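Local coordinates for protein VMB-1 (Vibrio alginolyticus, PDB 6JV4) that probably hydrolyses beta-lactam antibiotics to substituted beta-amino acids, as a zinc-dependent subclass B1 metallo-beta-lactamase, at residues A[24-29]-A[36-41]; A[135-140]-A[147-152]. All blocks are in the same frame, centred on the assembly; numbering follows the deposited sequence.

Contact 1 of 2, residues A[24-29]-A[36-41]; sequences HISYKR and IGASGL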
ATOM      1  N   HIS A  24       4.275  -5.816  -7.069  1.00  9.24           N
ATOM      2  CA  HIS A  24       4.194  -7.195  -6.532  1.00  8.88           C
ATOM      3  C   HIS A  24       2.738  -7.567  -6.262  1.00  9.19           C
ATOM      4  O   HIS A  24       1.961  -6.711  -5.856  1.00  8.56           O
ATOM      5  CB  HIS A  24       5.046  -7.432  -5.298  1.00  9.58           C
ATOM      6  CG  HIS A  24       4.719  -6.695  -4.042  1.00  9.07           C
ATOM      7  ND1 HIS A  24       3.664  -7.073  -3.182  1.00  8.77           N
ATOM      8  CD2 HIS A  24       5.424  -5.727  -3.403  1.00  9.33           C
ATOM      9  CE1 HIS A  24       3.714  -6.277  -2.107  1.00  9.08           C
ATOM     10  NE2 HIS A  24       4.801  -5.480  -2.210  1.00  8.88           N
ATOM     11  N   ILE A  25       2.359  -8.798  -6.627  1.00  9.47           N
ATOM     12  CA  ILE A  25       0.937  -9.175  -6.693  1.00 10.15           C
ATOM     13  C   ILE A  25       0.764 -10.513  -5.968  1.00  9.87           C
ATOM     14  O   ILE A  25       1.588 -11.430  -6.161  1.00 10.46           O
ATOM     15  CB  ILE A  25       0.424  -9.251  -8.131  1.00 10.55           C
ATOM     16  CG1 ILE A  25       0.773  -7.972  -8.902  1.00 11.25           C
ATOM     17  CG2 ILE A  25      -1.073  -9.520  -8.128  1.00 10.60           C
ATOM     18  CD1 ILE A  25       0.430  -8.022 -10.347  1.00 13.23           C
ATOM     19  N   SER A  26      -0.252 -10.591  -5.131  1.00 10.51           N
ATOM     20  CA  SER A  26      -0.600 -11.841  -4.427  1.00 10.59           C
ATOM     21  C   SER A  26      -2.111 -11.911  -4.349  1.00 10.34           C
ATOM     22  O   SER A  26      -2.775 -11.045  -4.915  1.00 10.40           O
ATOM     23  CB  SER A  26       0.124 -11.979  -3.124  1.00 13.84           C
ATOM     24  OG  SER A  26       0.162 -10.796  -2.379  1.00 13.94           O
ATOM     25  N   TYR A  27      -2.680 -12.961  -3.754  1.00 10.29           N
ATOM     26  CA  TYR A  27      -4.139 -13.046  -3.637  1.00 11.47           C
ATOM     27  C   TYR A  27      -4.497 -13.895  -2.431  1.00 11.12           C
ATOM     28  O   TYR A  27      -3.644 -14.659  -1.944  1.00 12.05           O
ATOM     29  CB  TYR A  27      -4.753 -13.565  -4.926  1.00 12.42           C
ATOM     30  CG  TYR A  27      -4.511 -15.018  -5.178  1.00 14.28           C
ATOM     31  CD1 TYR A  27      -5.325 -15.992  -4.607  1.00 14.70           C
ATOM     32  CD2 TYR A  27      -3.451 -15.437  -5.975  1.00 17.43           C
ATOM     33  CE1 TYR A  27      -5.104 -17.342  -4.848  1.00 17.47           C
ATOM     34  CE2 TYR A  27      -3.209 -16.780  -6.203  1.00 18.35           C
ATOM     35  CZ  TYR A  27      -4.049 -17.740  -5.648  1.00 19.47           C
ATOM     36  OH  TYR A  27      -3.842 -19.080  -5.868  1.00 21.21           O
ATOM     37  N   LYS A  28      -5.720 -13.723  -1.956  1.00 12.64           N
ATOM     38  CA  LYS A  28      -6.260 -14.553  -0.853  1.00 13.08           C
ATOM     39  C   LYS A  28      -7.765 -14.545  -0.977  1.00 14.31           C
ATOM     40  O   LYS A  28      -8.292 -13.586  -1.504  1.00 13.27           O
ATOM     41  CB  LYS A  28      -5.890 -14.029   0.538  1.00 16.95           C
ATOM     42  CG  LYS A  28      -4.525 -14.439   1.064  1.00 23.54           C
ATOM     43  CD  LYS A  28      -4.265 -14.320   2.579  1.00 25.08           C
ATOM     44  CE  LYS A  28      -2.877 -14.883   2.867  1.00 28.26           C
ATOM     45  NZ  LYS A  28      -2.251 -14.406   4.126  1.00 26.97           N
ATOM     46  N   ARG A  29      -8.413 -15.607  -0.493  1.00 14.77           N
ATOM     47  CA  ARG A  29      -9.876 -15.621  -0.337  1.00 15.46           C
ATOM     48  C   ARG A  29     -10.171 -14.952   0.993  1.00 14.83           C
ATOM     49  O   ARG A  29      -9.635 -15.368   2.037  1.00 16.62           O
ATOM     50  CB  ARG A  29     -10.427 -17.047  -0.398  1.00 16.34           C
ATOM     51  CG  ARG A  29     -11.929 -17.133  -0.171  1.00 17.81           C
ATOM     52  CD  ARG A  29     -12.432 -18.521  -0.501  1.00 18.08           C
ATOM     53  NE  ARG A  29     -13.768 -18.651   0.045  1.00 22.77           N
ATOM     54  CZ  ARG A  29     -14.514 -19.755  -0.013  1.00 26.81           C
ATOM     55  NH1 ARG A  29     -14.064 -20.846  -0.619  1.00 25.73           N
ATOM     56  NH2 ARG A  29     -15.717 -19.752   0.545  1.00 26.62           N
ATOM     57  N   ILE A  36      -9.502 -12.313  -3.821  1.00 12.06           N
ATOM     58  CA  ILE A  36      -9.141 -10.919  -4.213  1.00 12.45           C
ATOM     59  C   ILE A  36      -7.622 -10.810  -4.345  1.00 11.33           C
ATOM     60  O   ILE A  36      -6.887 -11.443  -3.591  1.00 11.59           O
ATOM     61  CB  ILE A  36      -9.748  -9.884  -3.260  1.00 15.75           C
ATOM     62  CG1 ILE A  36      -9.265 -10.066  -1.836  1.00 16.89           C
ATOM     63  CG2 ILE A  36     -11.274  -9.902  -3.365  1.00 16.60           C
ATOM     64  CD1 ILE A  36      -9.680  -8.946  -0.874  1.00 19.15           C
ATOM     65  N   GLY A  37      -7.207 -10.036  -5.351  1.00 10.65           N
ATOM     66  CA  GLY A  37      -5.808  -9.779  -5.678  1.00  9.54           C
ATOM     67  C   GLY A  37      -5.325  -8.589  -4.848  1.00  9.25           C
ATOM     68  O   GLY A  37      -6.144  -7.743  -4.517  1.00  9.27           O
ATOM     69  N   ALA A  38      -4.057  -8.573  -4.476  1.00  8.59           N
ATOM     70  CA  ALA A  38      -3.488  -7.470  -3.671  1.00  9.60           C
ATOM     71  C   ALA A  38      -2.200  -7.015  -4.324  1.00 10.07           C
ATOM     72  O   ALA A  38      -1.378  -7.872  -4.720  1.00 10.07           O
ATOM     73  CB  ALA A  38      -3.226  -7.935  -2.283  1.00 10.86           C
ATOM     74  N   SER A  39      -1.984  -5.706  -4.381  1.00  8.73           N
ATOM     75  CA  SER A  39      -0.769  -5.107  -4.958  1.00  9.04           C
ATOM     76  C   SER A  39       0.035  -4.352  -3.900  1.00  8.46           C
ATOM     77  O   SER A  39      -0.536  -3.658  -3.087  1.00  8.90           O
ATOM     78  CB  SER A  39      -1.105  -4.137  -6.048  1.00  9.38           C
ATOM     79  OG  SER A  39      -1.756  -4.762  -7.134  1.00 10.14           O
ATOM     80  N   GLY A  40       1.349  -4.455  -4.015  1.00  8.21           N
ATOM     81  CA  GLY A  40       2.267  -3.463  -3.428  1.00  8.62           C
ATOM     82  C   GLY A  40       3.302  -3.114  -4.477  1.00  8.77           C
ATOM     83  O   GLY A  40       3.156  -3.581  -5.655  1.00  8.66           O
ATOM     84  N   LEU A  41       4.355  -2.423  -4.080  1.00  8.41           N
ATOM     85  CA  LEU A  41       5.405  -2.007  -5.020  1.00  7.99           C
ATOM     86  C   LEU A  41       6.781  -2.430  -4.512  1.00  8.33           C
ATOM     87  O   LEU A  41       7.003  -2.551  -3.307  1.00  8.92           O
ATOM     88  CB  LEU A  41       5.366  -0.511  -5.309  1.00  8.27           C
ATOM     89  CG  LEU A  41       4.042   0.056  -5.853  1.00  8.60           C
ATOM     90  CD1 LEU A  41       4.200   1.542  -6.048  1.00  9.92           C
ATOM     91  CD2 LEU A  41       3.649  -0.587  -7.175  1.00  9.33           C
TER
HETATM   92  O   HOH W   1       1.183  -8.332  -3.098  1.00 10.81           O

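Contact 2 of 2, residues A[135-140]-A[147-152]; sequences ASVFYP and DNIVVW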
ATOM      1  N   ALA A 135      10.270   8.723  -3.147  1.00 10.11           N
ATOM      2  CA  ALA A 135       9.000   8.222  -2.577  1.00 10.48           C
ATOM      3  C   ALA A 135       8.603   9.054  -1.370  1.00 10.67           C
ATOM      4  O   ALA A 135       9.373   9.100  -0.397  1.00 12.19           O
ATOM      5  CB  ALA A 135       9.066   6.763  -2.252  1.00 10.68           C
ATOM      6  N   SER A 136       7.376   9.597  -1.413  1.00 10.75           N
ATOM      7  CA  SER A 136       6.818  10.495  -0.387  1.00 10.88           C
ATOM      8  C   SER A 136       5.563   9.874   0.214  1.00 10.94           C
ATOM      9  O   SER A 136       4.648   9.577  -0.555  1.00 10.55           O
ATOM     10  CB  SER A 136       6.470  11.845  -0.986  1.00 13.64           C
ATOM     11  OG  SER A 136       7.628  12.355  -1.647  1.00 20.78           O
ATOM     12  N   VAL A 137       5.544   9.728   1.518  1.00  9.54           N
ATOM     13  CA  VAL A 137       4.330   9.281   2.265  1.00  9.10           C
ATOM     14  C   VAL A 137       3.433  10.466   2.540  1.00  9.27           C
ATOM     15  O   VAL A 137       3.915  11.578   2.907  1.00  9.49           O
ATOM     16  CB  VAL A 137       4.747   8.605   3.575  1.00  9.27           C
ATOM     17  CG1 VAL A 137       3.564   8.425   4.515  1.00  9.83           C
ATOM     18  CG2 VAL A 137       5.424   7.284   3.289  1.00  9.73           C
ATOM     19  N   PHE A 138       2.141  10.290   2.334  1.00  8.66           N
ATOM     20  CA  PHE A 138       1.144  11.308   2.687  1.00  7.78           C
ATOM     21  C   PHE A 138       0.018  10.641   3.466  1.00  8.20           C
ATOM     22  O   PHE A 138      -0.532   9.657   2.986  1.00  7.45           O
ATOM     23  CB  PHE A 138       0.567  12.010   1.468  1.00  8.02           C
ATOM     24  CG  PHE A 138      -0.516  13.009   1.771  1.00  8.20           C
ATOM     25  CD1 PHE A 138      -0.270  14.135   2.541  1.00  9.09           C
ATOM     26  CD2 PHE A 138      -1.784  12.875   1.250  1.00  8.23           C
ATOM     27  CE1 PHE A 138      -1.264  15.073   2.790  1.00  9.85           C
ATOM     28  CE2 PHE A 138      -2.761  13.829   1.448  1.00  8.64           C
ATOM     29  CZ  PHE A 138      -2.516  14.935   2.241  1.00  9.32           C
ATOM     30  N   TYR A 139      -0.292  11.164   4.647  1.00  7.46           N
ATOM     31  CA  TYR A 139      -1.482  10.731   5.412  1.00  8.06           C
ATOM     32  C   TYR A 139      -2.650  11.656   5.094  1.00  8.22           C
ATOM     33  O   TYR A 139      -2.646  12.830   5.531  1.00  8.35           O
ATOM     34  CB  TYR A 139      -1.225  10.792   6.917  1.00  8.09           C
ATOM     35  CG  TYR A 139      -2.445  10.381   7.697  1.00  8.23           C
ATOM     36  CD1 TYR A 139      -3.046   9.147   7.532  1.00  8.24           C
ATOM     37  CD2 TYR A 139      -3.011  11.256   8.614  1.00  8.60           C
ATOM     38  CE1 TYR A 139      -4.164   8.776   8.266  1.00  8.17           C
ATOM     39  CE2 TYR A 139      -4.151  10.918   9.318  1.00  8.88           C
ATOM     40  CZ  TYR A 139      -4.747   9.675   9.151  1.00  8.62           C
ATOM     41  OH  TYR A 139      -5.896   9.397   9.868  1.00  8.74           O
ATOM     42  N   PRO A 140      -3.703  11.162   4.402  1.00  8.03           N
ATOM     43  CA  PRO A 140      -4.816  12.028   3.975  1.00  8.90           C
ATOM     44  C   PRO A 140      -5.947  12.163   5.004  1.00  9.37           C
ATOM     45  O   PRO A 140      -6.865  12.934   4.820  1.00  9.91           O
ATOM     46  CB  PRO A 140      -5.267  11.264   2.718  1.00  8.52           C
ATOM     47  CG  PRO A 140      -5.141   9.833   3.118  1.00  8.48           C
ATOM     48  CD  PRO A 140      -3.817   9.808   3.836  1.00  8.52           C
ATOM     49  N   ASP A 147      -5.702   4.649   9.862  1.00  7.83           N
ATOM     50  CA  ASP A 147      -4.246   4.867   9.691  1.00  7.52           C
ATOM     51  C   ASP A 147      -3.785   4.913   8.234  1.00  7.32           C
ATOM     52  O   ASP A 147      -2.596   5.192   8.016  1.00  8.81           O
ATOM     53  CB  ASP A 147      -3.450   3.799  10.440  1.00  7.94           C
ATOM     54  CG  ASP A 147      -3.708   2.404   9.904  1.00  8.33           C
ATOM     55  OD1 ASP A 147      -4.870   2.116   9.612  1.00  8.21           O
ATOM     56  OD2 ASP A 147      -2.744   1.651   9.799  1.00  8.97           O
ATOM     57  N   ASN A 148      -4.638   4.660   7.260  1.00  6.69           N
ATOM     58  CA  ASN A 148      -4.193   4.405   5.873  1.00  6.42           C
ATOM     59  C   ASN A 148      -3.351   5.589   5.345  1.00  6.11           C
ATOM     60  O   ASN A 148      -3.769   6.769   5.529  1.00  7.20           O
ATOM     61  CB  ASN A 148      -5.357   4.030   4.942  1.00  6.25           C
ATOM     62  CG  ASN A 148      -6.553   4.957   4.934  1.00  6.41           C
ATOM     63  OD1 ASN A 148      -6.447   6.190   5.263  1.00  8.05           O
ATOM     64  ND2 ASN A 148      -7.682   4.394   4.610  1.00  4.59           N
ATOM     65  N   ILE A 149      -2.215   5.298   4.717  1.00  5.87           N
ATOM     66  CA  ILE A 149      -1.390   6.307   4.002  1.00  5.91           C
ATOM     67  C   ILE A 149      -1.317   5.969   2.529  1.00  6.26           C
ATOM     68  O   ILE A 149      -1.530   4.819   2.116  1.00  7.26           O
ATOM     69  CB  ILE A 149       0.032   6.357   4.622  1.00  6.43           C
ATOM     70  CG1 ILE A 149       0.687   4.996   4.699  1.00  6.67           C
ATOM     71  CG2 ILE A 149      -0.025   7.016   5.997  1.00  6.15           C
ATOM     72  CD1 ILE A 149       2.184   5.031   4.987  1.00  7.40           C
ATOM     73  N   VAL A 150      -0.953   6.973   1.727  1.00  6.63           N
ATOM     74  CA  VAL A 150      -0.631   6.749   0.311  1.00  6.31           C
ATOM     75  C   VAL A 150       0.848   7.087   0.117  1.00  6.84           C
ATOM     76  O   VAL A 150       1.446   7.791   0.956  1.00  7.25           O
ATOM     77  CB  VAL A 150      -1.552   7.571  -0.607  1.00  6.02           C
ATOM     78  CG1 VAL A 150      -3.018   7.197  -0.394  1.00  6.28           C
ATOM     79  CG2 VAL A 150      -1.309   9.070  -0.467  1.00  6.30           C
ATOM     80  N   VAL A 151       1.378   6.613  -0.991  1.00  7.36           N
ATOM     81  CA  VAL A 151       2.808   6.836  -1.286  1.00  7.65           C
ATOM     82  C   VAL A 151       2.900   7.341  -2.710  1.00  7.59           C
ATOM     83  O   VAL A 151       2.379   6.680  -3.610  1.00  8.14           O
ATOM     84  CB  VAL A 151       3.654   5.586  -1.059  1.00  7.72           C
ATOM     85  CG1 VAL A 151       5.133   5.930  -1.241  1.00  8.79           C
ATOM     86  CG2 VAL A 151       3.378   4.980   0.313  1.00  7.94           C
ATOM     87  N   TRP A 152       3.538   8.490  -2.879  1.00  8.38           N
ATOM     88  CA  TRP A 152       3.728   9.160  -4.178  1.00  8.28           C
ATOM     89  C   TRP A 152       5.131   8.973  -4.703  1.00  8.58           C
ATOM     90  O   TRP A 152       6.047   9.145  -3.932  1.00  9.46           O
ATOM     91  CB  TRP A 152       3.448  10.648  -3.991  1.00  8.54           C
ATOM     92  CG  TRP A 152       3.662  11.535  -5.184  1.00  9.28           C
ATOM     93  CD1 TRP A 152       4.474  12.631  -5.186  1.00 10.00           C
ATOM     94  CD2 TRP A 152       2.990  11.535  -6.460  1.00  9.96           C
ATOM     95  NE1 TRP A 152       4.377  13.300  -6.382  1.00  9.76           N
ATOM     96  CE2 TRP A 152       3.488  12.637  -7.192  1.00  9.72           C
ATOM     97  CE3 TRP A 152       2.019  10.728  -7.075  1.00  9.88           C
ATOM     98  CZ2 TRP A 152       2.989  12.983  -8.449  1.00 10.26           C
ATOM     99  CZ3 TRP A 152       1.573  11.032  -8.338  1.00 10.70           C
ATOM    100  CH2 TRP A 152       2.043  12.161  -9.028  1.00 10.82           C
TER

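Contact 1 of 2, residues A[24-29]-A[36-41]
His24, Ser26 and Lys28 pair with Gly40, Ala38 and Ile36 through six backbone hydrogen bonds, two per pair, which define the antiparallel ladder of a beta hairpin. The straightest runs from Ile36 N to Lys28 O (2.9 Å, 172° at the hydrogen); the most bent, His24 N to Gly40 O, is 144°. Between these pairs lie CA-H...O contacts such as Tyr27 CA to Ile36 O (3.2 Å).

The CH-pi evidence lies at Gly40, whose CA sits 3.6 Å from the centroid of the His24 ring, over its face. With chi1 at 65°, His24 CG stands between the backbone N and the carbonyl carbon, folding the imidazole back across the partner strand.

Water 1, in plane at the ring edge, bonds His24 ND1 (2.8 Å) and Ser26 OG (2.8 Å), and Ala38 O is one of several acceptors competing for its protons. Ser26 OG also bonds Trp56 N. His24 NE2 bonds Asp53 O, so both ring nitrogens have partners and the ring rotation is fixed. Lys28 NZ forms a salt bridge with Glu85 OE2 and a hydrogen bond with Trp56 O.

The chemistry implies a hairpin joined by its backbone: the imidazole lies over Gly40 at one end, while Ile36 at the other lies near the zinc ligand His205.

Contact 2 of 2, residues A[135-140]-A[147-152]
Four backbone hydrogen bonds of 166° to 174° at the hydrogen join Ser136 to Trp152 and Phe138 to Val150, the antiparallel ladder of the beta hairpin 135-138/150-153, whose connecting loop carries the zinc ligand His144.

Apolar branches meet on both faces. On one, Val137 CG2 meets Val151 CG2 at 4.3 Å. Next to this pair the Val137 and Ile149 side chains cross obliquely, CG1 to CD1 3.7 Å; Val137 CG1 is anti to the backbone N (chi1 167°), which carries it toward the isoleucine. On the other face Phe138 CB lies 4.0 Å from Val150 CG2, a methyl near the plane of the phenyl ring at its edge; the ring itself makes a cation-pi contact with Arg194.

Beyond the strands, Tyr139 presents its ring edge to Asn148 O, with CD1 3.2 Å away, and crosses the Ile149 side chain at about a right angle. Pro140 CD approaches the same carbonyl at 3.5 Å. Tyr139 OH bonds Glu146 O, anchoring the far end of the ring. Asp147, beside the zinc ligand His82, is held through OD2 by Thr107.

Carbon atoms of Tyr139 and Pro140 thus pack against the buried Asn148 O, which has no hydrogen-bond partner in the model, whereas the strands combine straight backbone bonds with aliphatic contacts.

In the fold
Contacts 1 and 2 are both antiparallel hairpins, but they belong to different sheets: 24-29 with 36-41 lies in the seven-strand mixed sheet, 135-140 with 147-152 in the five-strand one. Their centres are 19 Å apart on opposite sides of the chain's centre, consistent with the two sheets of the alpha-beta/beta-alpha metallo-beta-lactamase fold. Contact 1 is partly buried and includes an exposed residue; its side-chain chemistry is sparse and polar, with a bound water. Contact 2 is buried and richer in aliphatic and aromatic touches. Each approaches the binuclear zinc site from its own sheet, contact 1 near ligands Asp86 and His205, contact 2 near His82 and His144.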